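Bacilliredoxin BrxA (Bacillus subtilis, PDB 3FHK) removes bacillithiol from S-bacillithiolated proteins through a CXC redox motif of a thioredoxin-like fold and has protein disulfide isomerase activity. Local coordinates at residues R21-A26 with A66-V71; E35-F40 with R97-G102; C56-G61 with I122-I127; V82-F85 with E91-A94; S109-L112 with E117-H120. The protein carries 2 engineered substitutions. One frame throughout, in Å; residues are numbered along the deposited sequence.

Interaction 1: R21-A26 with A66-V71; sequences RELTGA and AATQAV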
loop_
_atom_site.group_PDB
_atom_site.type_symbol
_atom_site.label_atom_id
_atom_site.label_comp_id
_atom_site.label_asym_id
_atom_site.label_seq_id
_atom_site.Cartn_x
_atom_site.Cartn_y
_atom_site.Cartn_z
ATOM N N ARG A 21 22.733 4.653 9.288
ATOM C CA ARG A 21 23.905 3.929 9.758
ATOM C C ARG A 21 25.101 4.107 8.828
ATOM O O ARG A 21 26.247 4.123 9.279
ATOM C CB ARG A 21 23.588 2.450 9.944
ATOM C CG ARG A 21 22.869 2.131 11.235
ATOM C CD ARG A 21 22.674 0.627 11.340
ATOM N NE ARG A 21 21.940 0.239 12.539
ATOM C CZ ARG A 21 21.117 -0.806 12.599
ATOM N NH1 ARG A 21 20.910 -1.555 11.522
ATOM N NH2 ARG A 21 20.485 -1.092 13.731
ATOM N N GLU A 22 24.836 4.259 7.536
ATOM C CA GLU A 22 25.915 4.519 6.593
ATOM C C GLU A 22 26.805 5.675 7.067
ATOM O O GLU A 22 28.028 5.586 6.982
ATOM C CB GLU A 22 25.379 4.776 5.184
ATOM C CG GLU A 22 26.466 5.141 4.182
ATOM C CD GLU A 22 26.045 4.915 2.740
ATOM O OE1 GLU A 22 24.887 4.497 2.523
ATOM O OE2 GLU A 22 26.873 5.150 1.827
ATOM N N LEU A 23 26.190 6.745 7.581
ATOM C CA LEU A 23 26.939 7.869 8.143
ATOM C C LEU A 23 27.320 7.666 9.608
ATOM O O LEU A 23 28.459 7.940 9.998
ATOM C CB LEU A 23 26.152 9.183 7.999
ATOM C CG LEU A 23 25.907 9.651 6.562
ATOM C CD1 LEU A 23 24.993 10.867 6.524
ATOM C CD2 LEU A 23 27.236 9.944 5.864
ATOM N N THR A 24 26.372 7.193 10.418
ATOM C CA THR A 24 26.576 7.156 11.866
ATOM C C THR A 24 27.588 6.092 12.247
ATOM O O THR A 24 28.369 6.274 13.184
ATOM C CB THR A 24 25.253 6.975 12.659
ATOM O OG1 THR A 24 24.583 5.781 12.244
ATOM C CG2 THR A 24 24.321 8.169 12.412
ATOM N N GLY A 25 27.584 4.992 11.501
ATOM C CA GLY A 25 28.571 3.953 11.696
ATOM C C GLY A 25 29.947 4.424 11.280
ATOM O O GLY A 25 30.934 3.740 11.502
ATOM N N ALA A 26 30.009 5.593 10.655
ATOM C CA ALA A 26 31.289 6.169 10.269
ATOM C C ALA A 26 31.670 7.340 11.185
ATOM O O ALA A 26 32.530 8.151 10.851
ATOM C CB ALA A 26 31.251 6.611 8.822
ATOM N N ALA A 66 31.180 9.927 -0.495
ATOM C CA ALA A 66 32.223 10.951 -0.617
ATOM C C ALA A 66 32.581 11.540 0.735
ATOM O O ALA A 66 33.751 11.740 1.042
ATOM C CB ALA A 66 31.794 12.048 -1.569
ATOM N N ALA A 67 31.560 11.804 1.541
ATOM C CA ALA A 67 31.744 12.419 2.845
ATOM C C ALA A 67 32.539 11.512 3.777
ATOM O O ALA A 67 33.457 11.964 4.459
ATOM C CB ALA A 67 30.395 12.743 3.463
ATOM N N THR A 68 32.170 10.238 3.824
ATOM C CA THR A 68 32.805 9.315 4.762
ATOM C C THR A 68 34.230 8.958 4.333
ATOM O O THR A 68 35.106 8.765 5.174
ATOM C CB THR A 68 31.953 8.035 4.990
ATOM O OG1 THR A 68 31.849 7.288 3.771
ATOM C CG2 THR A 68 30.556 8.415 5.476
ATOM N N GLN A 69 34.454 8.890 3.023
ATOM C CA GLN A 69 35.771 8.571 2.492
ATOM C C GLN A 69 36.731 9.752 2.595
ATOM O O GLN A 69 37.904 9.573 2.936
ATOM C CB GLN A 69 35.670 8.055 1.050
ATOM C CG GLN A 69 35.085 6.640 0.954
ATOM C CD GLN A 69 34.612 6.266 -0.445
ATOM O OE1 GLN A 69 33.592 5.595 -0.606
ATOM N NE2 GLN A 69 35.354 6.696 -1.460
ATOM N N ALA A 70 36.242 10.956 2.309
ATOM C CA ALA A 70 37.089 12.139 2.404
ATOM C C ALA A 70 37.606 12.279 3.829
ATOM O O ALA A 70 38.781 12.579 4.062
ATOM C CB ALA A 70 36.314 13.404 1.979
ATOM N N VAL A 71 36.719 12.020 4.781
ATOM C CA VAL A 71 37.033 12.161 6.196
ATOM C C VAL A 71 38.016 11.115 6.719
ATOM O O VAL A 71 38.795 11.380 7.647
ATOM C CB VAL A 71 35.741 12.150 7.028
ATOM C CG1 VAL A 71 35.964 11.526 8.375
ATOM C CG2 VAL A 71 35.201 13.586 7.168
HETATM O O HOH W 1 29.809 6.193 2.977
#
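E22 and L23, near the C-terminal end of helix 2-24, and A26 farther on meet T68 of helix 57-73, so that two helical elements of a thioredoxin-like fold touch there. E22 approaches T68 through its backbone: its O lies 4.1 Å from T68 CG2, a loose contact. The carboxylate has its main partner in R64, one turn earlier on the second helix, which forms a salt bridge with OE1; a glutamate is long enough to reach that arginine from the neighbouring helix. L23 is the buried member of the group. Its side chain crosses that of T68 at about a right angle, with CD2 3.7 Å from T68 CG2, and the rest of the leucine packs on V51 and T83 of the sheet and on F28, an apolar setting that suits its branched end. A26 follows, its CB directed at the second helix; an alanine is small enough to sit against a threonine methyl. T68 divides its two branches between separate tasks. With chi1 at 64°, OG1 is turned to the backbone O of R64, to which it hydrogen-bonds as threonine hydroxyls in helices often do, and CG2 is left facing L23 and A26, where it lies 3.9 Å from A26 CB.

Interaction 2: E35-F40 with R97-G102; sequences EEVENF and REYFTG. With SO4 (sulfate ion), chain F.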
loop_
_atom_site.group_PDB
_atom_site.type_symbol
_atom_site.label_atom_id
_atom_site.label_comp_id
_atom_site.label_asym_id
_atom_site.label_seq_id
_atom_site.Cartn_x
_atom_site.Cartn_y
_atom_site.Cartn_z
ATOM N N GLU A 35 16.339 20.680 18.992
ATOM C CA GLU A 35 17.064 20.937 20.232
ATOM C C GLU A 35 18.489 20.391 20.171
ATOM O O GLU A 35 19.438 21.054 20.590
ATOM C CB GLU A 35 16.323 20.325 21.421
ATOM C CG GLU A 35 16.969 20.622 22.765
ATOM N N GLU A 36 18.630 19.178 19.649
ATOM C CA GLU A 36 19.943 18.572 19.455
ATOM C C GLU A 36 20.823 19.395 18.514
ATOM O O GLU A 36 22.034 19.498 18.713
ATOM C CB GLU A 36 19.792 17.162 18.898
ATOM C CG GLU A 36 18.963 16.255 19.763
ATOM C CD GLU A 36 18.969 14.832 19.270
ATOM O OE1 GLU A 36 19.352 14.602 18.105
ATOM O OE2 GLU A 36 18.589 13.938 20.051
ATOM N N VAL A 37 20.213 19.968 17.484
ATOM C CA VAL A 37 20.952 20.811 16.554
ATOM C C VAL A 37 21.451 22.072 17.255
ATOM O O VAL A 37 22.614 22.444 17.126
ATOM C CB VAL A 37 20.106 21.175 15.318
ATOM C CG1 VAL A 37 20.847 22.180 14.437
ATOM C CG2 VAL A 37 19.757 19.927 14.526
ATOM N N GLU A 38 20.570 22.723 18.006
ATOM C CA GLU A 38 20.956 23.902 18.777
ATOM C C GLU A 38 22.074 23.562 19.744
ATOM O O GLU A 38 23.091 24.256 19.802
ATOM C CB GLU A 38 19.765 24.459 19.553
ATOM C CG GLU A 38 18.992 25.534 18.824
ATOM C CD GLU A 38 17.707 25.899 19.537
ATOM O OE1 GLU A 38 16.908 24.979 19.828
ATOM O OE2 GLU A 38 17.494 27.103 19.805
ATOM N N ASN A 39 21.875 22.487 20.499
ATOM C CA ASN A 39 22.872 22.022 21.453
ATOM C C ASN A 39 24.249 21.895 20.836
ATOM O O ASN A 39 25.212 22.474 21.326
ATOM C CB ASN A 39 22.458 20.685 22.058
ATOM C CG ASN A 39 21.912 20.829 23.456
ATOM O OD1 ASN A 39 22.634 21.224 24.376
ATOM N ND2 ASN A 39 20.634 20.504 23.634
ATOM N N PHE A 40 24.342 21.131 19.755
ATOM C CA PHE A 40 25.626 20.957 19.110
ATOM C C PHE A 40 26.174 22.287 18.596
ATOM O O PHE A 40 27.278 22.679 18.946
ATOM C CB PHE A 40 25.564 19.950 17.961
ATOM C CG PHE A 40 26.832 19.903 17.169
ATOM C CD1 PHE A 40 27.939 19.207 17.653
ATOM C CD2 PHE A 40 26.949 20.608 15.974
ATOM C CE1 PHE A 40 29.129 19.193 16.949
ATOM C CE2 PHE A 40 28.131 20.592 15.259
ATOM C CZ PHE A 40 29.227 19.888 15.746
ATOM N N ARG A 97 19.693 24.353 8.926
ATOM C CA ARG A 97 19.743 25.260 7.785
ATOM C C ARG A 97 19.704 26.733 8.200
ATOM O O ARG A 97 20.255 27.586 7.509
ATOM C CB ARG A 97 18.662 24.913 6.747
ATOM C CG ARG A 97 18.950 23.599 5.957
ATOM C CD ARG A 97 17.734 23.162 5.125
ATOM N NE ARG A 97 18.079 22.144 4.141
ATOM C CZ ARG A 97 17.194 21.391 3.485
ATOM N NH1 ARG A 97 15.888 21.516 3.707
ATOM N NH2 ARG A 97 17.617 20.485 2.611
ATOM N N GLU A 98 19.088 27.026 9.342
ATOM C CA GLU A 98 19.061 28.388 9.862
ATOM C C GLU A 98 20.466 28.956 10.060
ATOM O O GLU A 98 20.657 30.173 10.028
ATOM C CB GLU A 98 18.300 28.446 11.182
ATOM C CG GLU A 98 16.790 28.377 11.052
ATOM C CD GLU A 98 16.106 28.432 12.403
ATOM O OE1 GLU A 98 16.804 28.685 13.406
ATOM O OE2 GLU A 98 14.879 28.218 12.467
ATOM N N TYR A 99 21.438 28.072 10.272
ATOM C CA TYR A 99 22.822 28.474 10.515
ATOM C C TYR A 99 23.591 28.710 9.216
ATOM O O TYR A 99 24.651 29.339 9.228
ATOM C CB TYR A 99 23.552 27.402 11.341
ATOM C CG TYR A 99 23.080 27.274 12.775
ATOM C CD1 TYR A 99 23.696 27.981 13.803
ATOM C CD2 TYR A 99 22.008 26.462 13.095
ATOM C CE1 TYR A 99 23.254 27.873 15.119
ATOM C CE2 TYR A 99 21.556 26.347 14.397
ATOM C CZ TYR A 99 22.183 27.046 15.405
ATOM O OH TYR A 99 21.724 26.908 16.694
ATOM N N PHE A 100 23.069 28.188 8.106
ATOM C CA PHE A 100 23.755 28.274 6.815
ATOM C C PHE A 100 23.407 29.594 6.119
ATOM O O PHE A 100 22.834 29.595 5.031
ATOM C CB PHE A 100 23.382 27.094 5.897
ATOM C CG PHE A 100 23.738 25.729 6.450
ATOM C CD1 PHE A 100 24.604 25.596 7.537
ATOM C CD2 PHE A 100 23.232 24.576 5.857
ATOM C CE1 PHE A 100 24.934 24.349 8.033
ATOM C CE2 PHE A 100 23.568 23.311 6.342
ATOM C CZ PHE A 100 24.418 23.193 7.432
ATOM N N THR A 101 23.750 30.710 6.755
ATOM C CA THR A 101 23.369 32.038 6.265
ATOM C C THR A 101 23.805 32.232 4.821
ATOM O O THR A 101 24.958 31.987 4.461
ATOM C CB THR A 101 23.982 33.162 7.134
ATOM O OG1 THR A 101 23.881 32.806 8.519
ATOM C CG2 THR A 101 23.263 34.498 6.903
ATOM N N GLY A 102 22.868 32.657 3.988
ATOM C CA GLY A 102 23.159 32.876 2.590
ATOM C C GLY A 102 22.742 31.719 1.709
ATOM O O GLY A 102 22.403 31.922 0.538
HETATM S S SO4 F . 14.366 18.938 1.565
HETATM O O1 SO4 F . 13.420 19.445 0.579
HETATM O O2 SO4 F . 14.168 17.498 1.686
HETATM O O3 SO4 F . 15.710 19.247 1.074
HETATM O O4 SO4 F . 14.165 19.527 2.897
#
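The turn that follows helix 90-97 packs against helix 34-43 through Y99, which meets V37 and E38. A type I beta turn from R97 to F100, closed by F100 N to R97 O at 2.9 Å, sets the tyrosine facing the helix. Its ring approaches V37 obliquely, with CE2 4.2 Å from V37 CG1, an apolar contact suited to a beta-branched residue buried against A92 and M96. Farther out, the phenol oxygen of Y99 lies 3.7 Å from E38 CG; the two side chains cross at about a right angle, and the hydroxyl finds its hydrogen-bond partner in E42, one turn along the same helix. Tyrosine thus combines an apolar ring with a polar end at the edge of the contact. R97 points the other way, its chain extended from CG to NE, and holds a sulfate ion, probably from the crystallisation liquor, at the guanidinium edge: NH1 to O4 at 2.8 Å and NH2 to O3 at 2.7 Å. A leucine in its place would probably leave the sulfate without this two-pronged charged partner. Such paired N-H groups meeting two oxygens of one anion are typical of bidentate arginine-oxyanion binding, here at the R97 to F100 turn of an alpha/beta fold.

Interaction 3: C56-G61 with I122-I127; sequences CGCAAG and IPRHEI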
loop_
_atom_site.group_PDB
_atom_site.type_symbol
_atom_site.label_atom_id
_atom_site.label_comp_id
_atom_site.label_asym_id
_atom_site.label_seq_id
_atom_site.Cartn_x
_atom_site.Cartn_y
_atom_site.Cartn_z
ATOM N N CYS A 56 17.375 10.185 -1.669
ATOM C CA CYS A 56 17.520 10.077 -3.114
ATOM C C CYS A 56 18.809 9.362 -3.532
ATOM O O CYS A 56 19.754 9.234 -2.760
ATOM C CB CYS A 56 17.461 11.464 -3.740
ATOM S SG CYS A 56 18.735 12.516 -3.078
ATOM N N GLY A 57 18.831 8.905 -4.775
ATOM C CA GLY A 57 19.935 8.137 -5.304
ATOM C C GLY A 57 21.277 8.823 -5.165
ATOM O O GLY A 57 22.282 8.178 -4.890
ATOM N N CYS A 58 21.315 10.132 -5.349
ATOM C CA CYS A 58 22.611 10.792 -5.395
ATOM C C CYS A 58 23.204 11.055 -4.001
ATOM O O CYS A 58 24.403 11.295 -3.870
ATOM C CB CYS A 58 22.557 12.058 -6.242
ATOM S SG CYS A 58 22.139 13.491 -5.310
ATOM N N ALA A 59 22.365 10.987 -2.970
ATOM C CA ALA A 59 22.848 10.904 -1.596
ATOM C C ALA A 59 23.548 9.561 -1.372
ATOM O O ALA A 59 24.620 9.501 -0.754
ATOM C CB ALA A 59 21.701 11.065 -0.616
ATOM N N ALA A 60 22.925 8.494 -1.879
ATOM C CA ALA A 60 23.445 7.122 -1.777
ATOM C C ALA A 60 24.694 6.902 -2.618
ATOM O O ALA A 60 25.661 6.293 -2.163
ATOM C CB ALA A 60 22.363 6.106 -2.195
ATOM N N GLY A 61 24.663 7.388 -3.851
ATOM C CA GLY A 61 25.733 7.128 -4.797
ATOM C C GLY A 61 26.899 8.096 -4.743
ATOM O O GLY A 61 28.000 7.777 -5.201
ATOM N N ILE A 122 28.667 22.889 0.002
ATOM C CA ILE A 122 28.504 22.070 -1.187
ATOM C C ILE A 122 27.026 21.794 -1.399
ATOM O O ILE A 122 26.474 20.878 -0.805
ATOM C CB ILE A 122 29.244 20.735 -1.060
ATOM C CG1 ILE A 122 30.715 20.975 -0.712
ATOM C CG2 ILE A 122 29.122 19.935 -2.359
ATOM C CD1 ILE A 122 31.471 19.704 -0.382
ATOM N N PRO A 123 26.372 22.607 -2.236
ATOM C CA PRO A 123 24.938 22.415 -2.451
ATOM C C PRO A 123 24.695 21.184 -3.317
ATOM O O PRO A 123 25.635 20.641 -3.899
ATOM C CB PRO A 123 24.528 23.679 -3.202
ATOM C CG PRO A 123 25.761 24.096 -3.925
ATOM C CD PRO A 123 26.932 23.676 -3.081
ATOM N N ARG A 124 23.443 20.760 -3.405
ATOM C CA ARG A 124 23.085 19.612 -4.225
ATOM C C ARG A 124 23.643 19.659 -5.656
ATOM O O ARG A 124 24.082 18.640 -6.179
ATOM C CB ARG A 124 21.569 19.421 -4.259
ATOM C CG ARG A 124 21.176 18.229 -5.108
ATOM C CD ARG A 124 19.670 18.146 -5.341
ATOM N NE ARG A 124 19.354 17.136 -6.349
ATOM C CZ ARG A 124 18.923 15.909 -6.075
ATOM N NH1 ARG A 124 18.736 15.533 -4.818
ATOM N NH2 ARG A 124 18.668 15.058 -7.059
ATOM N N HIS A 125 23.641 20.833 -6.285
ATOM C CA HIS A 125 24.067 20.928 -7.685
ATOM C C HIS A 125 25.569 20.746 -7.852
ATOM O O HIS A 125 26.060 20.576 -8.964
ATOM C CB HIS A 125 23.580 22.227 -8.344
ATOM C CG HIS A 125 24.308 23.457 -7.894
ATOM N ND1 HIS A 125 23.761 24.369 -7.019
ATOM C CD2 HIS A 125 25.535 23.934 -8.219
ATOM C CE1 HIS A 125 24.622 25.351 -6.812
ATOM N NE2 HIS A 125 25.705 25.111 -7.529
ATOM N N GLU A 126 26.288 20.754 -6.735
ATOM C CA GLU A 126 27.730 20.555 -6.736
ATOM C C GLU A 126 27.993 19.074 -6.530
ATOM O O GLU A 126 29.134 18.602 -6.601
ATOM C CB GLU A 126 28.369 21.358 -5.606
ATOM C CG GLU A 126 29.602 22.136 -6.006
ATOM C CD GLU A 126 29.266 23.423 -6.722
ATOM O OE1 GLU A 126 29.307 24.491 -6.075
ATOM O OE2 GLU A 126 28.949 23.370 -7.927
ATOM N N ILE A 127 26.914 18.344 -6.282
ATOM C CA ILE A 127 26.988 16.917 -6.011
ATOM C C ILE A 127 26.354 16.105 -7.137
ATOM O O ILE A 127 27.010 15.271 -7.759
ATOM C CB ILE A 127 26.288 16.567 -4.684
ATOM C CG1 ILE A 127 26.969 17.301 -3.524
ATOM C CG2 ILE A 127 26.275 15.042 -4.469
ATOM C CD1 ILE A 127 26.363 17.010 -2.143
#
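The polar part of this contact brings R124 up to both cysteines of the CXC motif, C56 and C58. NH1 of R124 donates a weak hydrogen bond to C56 SG, at 3.5 Å with an N-H...S angle of 145°, and that sulfur lies at the guanidinium edge; the bond applies to one of two C56 positions and is therefore tentative. C58 SG instead sits over one face, 3.9 Å above the plane and offset toward the rim. The arginine reaches this far because its chain is extended, with CG anti to the backbone N (chi1 -180°). NH1 also bonds to S107 O, and NE forms a salt bridge with E128, which together fix the rotation of the group. In the apolar part, I127 CG2 lies 4.2 Å from C58 O and 4.5 Å from C58 SG, a loose contact suited to a bulky aliphatic residue also packed on L62. C56 occupies the N-cap position of helix 57-73. One guanidinium, positioned by S107 and E128, thus lies next to both nucleophilic sulfurs of the redox motif.

Interaction 4: V82-F85 with E91-A94; sequences VTVF and EATA. With SO4 (sulfate ion), chain E.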
loop_
_atom_site.group_PDB
_atom_site.type_symbol
_atom_site.label_atom_id
_atom_site.label_comp_id
_atom_site.label_asym_id
_atom_site.label_seq_id
_atom_site.Cartn_x
_atom_site.Cartn_y
_atom_site.Cartn_z
ATOM N N VAL A 82 28.802 15.541 11.707
ATOM C CA VAL A 82 27.431 15.385 12.163
ATOM C C VAL A 82 26.511 15.408 10.961
ATOM O O VAL A 82 26.892 15.820 9.863
ATOM C CB VAL A 82 27.018 16.494 13.156
ATOM C CG1 VAL A 82 28.054 16.639 14.259
ATOM C CG2 VAL A 82 26.818 17.805 12.435
ATOM N N THR A 83 25.298 14.938 11.155
ATOM C CA THR A 83 24.386 14.890 10.042
ATOM C C THR A 83 22.967 15.147 10.492
ATOM O O THR A 83 22.592 14.860 11.631
ATOM C CB THR A 83 24.484 13.539 9.280
ATOM O OG1 THR A 83 23.475 13.493 8.272
ATOM C CG2 THR A 83 24.323 12.354 10.232
ATOM N N VAL A 84 22.203 15.731 9.583
ATOM C CA VAL A 84 20.774 15.850 9.737
ATOM C C VAL A 84 20.181 15.209 8.500
ATOM O O VAL A 84 20.768 15.280 7.419
ATOM C CB VAL A 84 20.337 17.320 9.833
ATOM C CG1 VAL A 84 20.667 17.888 11.217
ATOM C CG2 VAL A 84 21.013 18.133 8.737
ATOM N N PHE A 85 19.026 14.574 8.662
ATOM C CA PHE A 85 18.412 13.820 7.586
ATOM C C PHE A 85 17.216 14.554 7.006
ATOM O O PHE A 85 16.115 14.494 7.550
ATOM C CB PHE A 85 17.976 12.438 8.074
ATOM C CG PHE A 85 17.957 11.403 6.989
ATOM C CD1 PHE A 85 17.194 11.593 5.855
ATOM C CD2 PHE A 85 18.714 10.248 7.091
ATOM C CE1 PHE A 85 17.172 10.651 4.846
ATOM C CE2 PHE A 85 18.698 9.309 6.078
ATOM C CZ PHE A 85 17.925 9.516 4.952
ATOM N N GLU A 91 12.479 18.939 11.485
ATOM C CA GLU A 91 12.743 20.058 12.379
ATOM C C GLU A 91 14.234 20.189 12.606
ATOM O O GLU A 91 14.772 21.299 12.690
ATOM C CB GLU A 91 12.001 19.906 13.710
ATOM C CG GLU A 91 10.482 19.921 13.570
ATOM C CD GLU A 91 9.766 20.246 14.874
ATOM O OE1 GLU A 91 10.442 20.348 15.920
ATOM O OE2 GLU A 91 8.523 20.408 14.847
ATOM N N ALA A 92 14.903 19.048 12.702
ATOM C CA ALA A 92 16.348 19.043 12.820
ATOM C C ALA A 92 16.986 19.753 11.625
ATOM O O ALA A 92 17.762 20.685 11.809
ATOM C CB ALA A 92 16.870 17.617 12.937
ATOM N N THR A 93 16.652 19.343 10.399
ATOM C CA THR A 93 17.315 19.967 9.247
ATOM C C THR A 93 16.927 21.439 9.032
ATOM O O THR A 93 17.779 22.240 8.641
ATOM C CB THR A 93 17.259 19.119 7.922
ATOM O OG1 THR A 93 16.501 19.788 6.905
ATOM C CG2 THR A 93 16.712 17.738 8.177
ATOM N N ALA A 94 15.667 21.792 9.300
ATOM C CA ALA A 94 15.225 23.194 9.234
ATOM C C ALA A 94 16.018 24.078 10.199
ATOM O O ALA A 94 16.387 25.200 9.872
ATOM C CB ALA A 94 13.716 23.316 9.517
HETATM S S SO4 E . 10.111 15.986 12.560
HETATM O O1 SO4 E . 8.767 16.495 12.312
HETATM O O2 SO4 E . 10.573 15.281 11.365
HETATM O O3 SO4 E . 11.010 17.097 12.848
HETATM O O4 SO4 E . 10.077 15.083 13.706
#
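In the sheet-to-helix core of the thioredoxin-like fold, V84 of strand 80-85 packs on A92 and T93 of helix 90-97. V84 points toward the helix and divides its two methyls between neighbouring residues. CG1 lies 4.2 Å from A92 CB, and CG2 lies 4.0 Å from T93 CB, the valine and threonine side chains meeting at a slant. A92, with only a methyl, is compatible with the helix lying close to the strand, and the backbones come as near as 5.4 Å between V84 CA and T93 CA, which small side chains allow. Strand 80-85 is an inner, parallel strand of the mixed sheet, hydrogen-bonded through its backbone to strand 47-53 on one flank and to E29 and L31 on the other, and the short connection to helix 90-97 brings that helix back over it. V37 of helix 34-43 touches both V84 and A92, so beta-branched and small residues fill the junction of the two helices and the sheet. At the end of the strand the contact passes to the backbone: T93 CG2 rests 3.4 Å from F85 O. F85 is directed away from the helix at its CB, and its ring packs on V16, M19 and R20 of helix 2-24. Near the start of helix 90-97, E91 N donates a hydrogen bond of 2.7 Å to O3 of a sulfate ion, with an N-H...O angle of 157°, and K90 N binds the same ion.

Interaction 5: S109-L112 with E117-H120; sequences SMAL and EVVH. With SO4 (sulfate ion), chain G.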
loop_
_atom_site.group_PDB
_atom_site.type_symbol
_atom_site.label_atom_id
_atom_site.label_comp_id
_atom_site.label_asym_id
_atom_site.label_seq_id
_atom_site.Cartn_x
_atom_site.Cartn_y
_atom_site.Cartn_z
ATOM N N SER A 109 23.305 17.869 0.840
ATOM C CA SER A 109 24.253 18.965 0.727
ATOM C C SER A 109 25.226 18.851 1.892
ATOM O O SER A 109 25.017 18.047 2.798
ATOM C CB SER A 109 23.528 20.322 0.679
ATOM O OG SER A 109 22.731 20.537 1.837
ATOM N N MET A 110 26.296 19.632 1.866
ATOM C CA MET A 110 27.303 19.538 2.918
ATOM C C MET A 110 27.827 20.924 3.302
ATOM O O MET A 110 27.984 21.795 2.451
ATOM C CB MET A 110 28.449 18.636 2.466
ATOM C CG MET A 110 28.043 17.180 2.201
ATOM S SD MET A 110 29.418 16.132 1.653
ATOM C CE MET A 110 29.184 16.209 -0.115
ATOM N N ALA A 111 28.077 21.133 4.590
ATOM C CA ALA A 111 28.754 22.337 5.027
ATOM C C ALA A 111 29.953 22.028 5.907
ATOM O O ALA A 111 29.884 21.178 6.801
ATOM C CB ALA A 111 27.787 23.289 5.753
ATOM N N LEU A 112 31.053 22.722 5.618
ATOM C CA LEU A 112 32.216 22.785 6.487
ATOM C C LEU A 112 32.064 24.032 7.363
ATOM O O LEU A 112 31.950 25.155 6.848
ATOM C CB LEU A 112 33.494 22.898 5.653
ATOM C CG LEU A 112 34.746 22.121 6.089
ATOM C CD1 LEU A 112 36.016 22.868 5.700
ATOM C CD2 LEU A 112 34.753 21.815 7.577
ATOM N N GLU A 117 29.983 28.869 11.964
ATOM C CA GLU A 117 29.982 29.622 10.716
ATOM C C GLU A 117 30.399 28.744 9.534
ATOM O O GLU A 117 31.393 28.029 9.612
ATOM C CB GLU A 117 30.942 30.812 10.816
ATOM C CG GLU A 117 31.162 31.513 9.478
ATOM C CD GLU A 117 32.401 32.401 9.456
ATOM O OE1 GLU A 117 32.244 33.627 9.255
ATOM O OE2 GLU A 117 33.525 31.879 9.642
ATOM N N VAL A 118 29.647 28.808 8.440
ATOM C CA VAL A 118 30.011 28.083 7.223
ATOM C C VAL A 118 31.257 28.684 6.584
ATOM O O VAL A 118 31.319 29.890 6.358
ATOM C CB VAL A 118 28.857 28.089 6.209
ATOM C CG1 VAL A 118 29.268 27.387 4.905
ATOM C CG2 VAL A 118 27.622 27.415 6.817
ATOM N N VAL A 119 32.266 27.854 6.324
ATOM C CA VAL A 119 33.440 28.321 5.591
ATOM C C VAL A 119 33.541 27.636 4.227
ATOM O O VAL A 119 34.333 28.032 3.370
ATOM C CB VAL A 119 34.751 28.127 6.386
ATOM C CG1 VAL A 119 34.751 28.981 7.652
ATOM C CG2 VAL A 119 34.996 26.628 6.704
ATOM N N HIS A 120 32.749 26.594 4.028
ATOM C CA HIS A 120 32.658 25.981 2.710
ATOM C C HIS A 120 31.349 25.226 2.566
ATOM O O HIS A 120 30.946 24.500 3.461
ATOM C CB HIS A 120 33.840 25.054 2.432
ATOM C CG HIS A 120 33.881 24.557 1.022
ATOM N ND1 HIS A 120 34.354 25.325 -0.023
ATOM C CD2 HIS A 120 33.479 23.385 0.476
ATOM C CE1 HIS A 120 34.254 24.639 -1.148
ATOM N NE2 HIS A 120 33.732 23.461 -0.876
HETATM S S SO4 G . 36.564 27.906 -0.088
HETATM O O1 SO4 G . 35.129 28.152 -0.215
HETATM O O2 SO4 G . 37.049 27.378 -1.361
HETATM O O3 SO4 G . 37.277 29.147 0.212
HETATM O O4 SO4 G . 36.800 26.949 0.991
#
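L112 and H120 form an antiparallel hydrogen-bonded pair in the beta hairpin of strands 109-114 and 117-122. L112 N donates to H120 O at 2.8 Å, in the carbonyl plane. The return side is a classic beta bulge, V119 and H120 both facing L112, whose O accepts two bonds: a short one from V119 N at 2.8 Å and a longer one from H120 N at 3.3 Å, tilted 16° from the carbonyl plane. Setting CG anti to the backbone N (chi1 -172°) swings the H120 ring toward helix 132-146, where NE2 bonds to N138; ND1 donates to O1 of a sulfate, probably from the crystallisation liquor, at 2.9 Å in the ring plane, and H146 NE2 holds the same ion. A phenylalanine here would probably leave N138 and the sulfate each without this imidazole partner. Around the backbone ladder, small and branched side chains suit the close strands: A111 CB lies 4.3 Å from V118 CG2, L112 CB lies 3.9 Å from H120 CB, and L112 CD1 meets V119 CG2 at 4.0 Å.

Interactions 4 and 5 include strands of one mixed sheet, and the helices and loops of the others pack about it. Interaction 4 is nested within the loops closed by interactions 2 and 3; interactions 2 and 4 lie on the same side of the chain's centre, 8 Å apart between centres, and share V37 packing on V84 and A92. Interactions 1 and 3 both use helix 57-73, their centres 14 Å apart, with the CXC motif at the start of that helix. Interaction 5 is nested inside the loop closed by interaction 3, where I122 N probably bonds M110 O. The hairpin also touches helix 57-73, M110 meeting A67, and the loop after helix 90-97, V118 meeting F100.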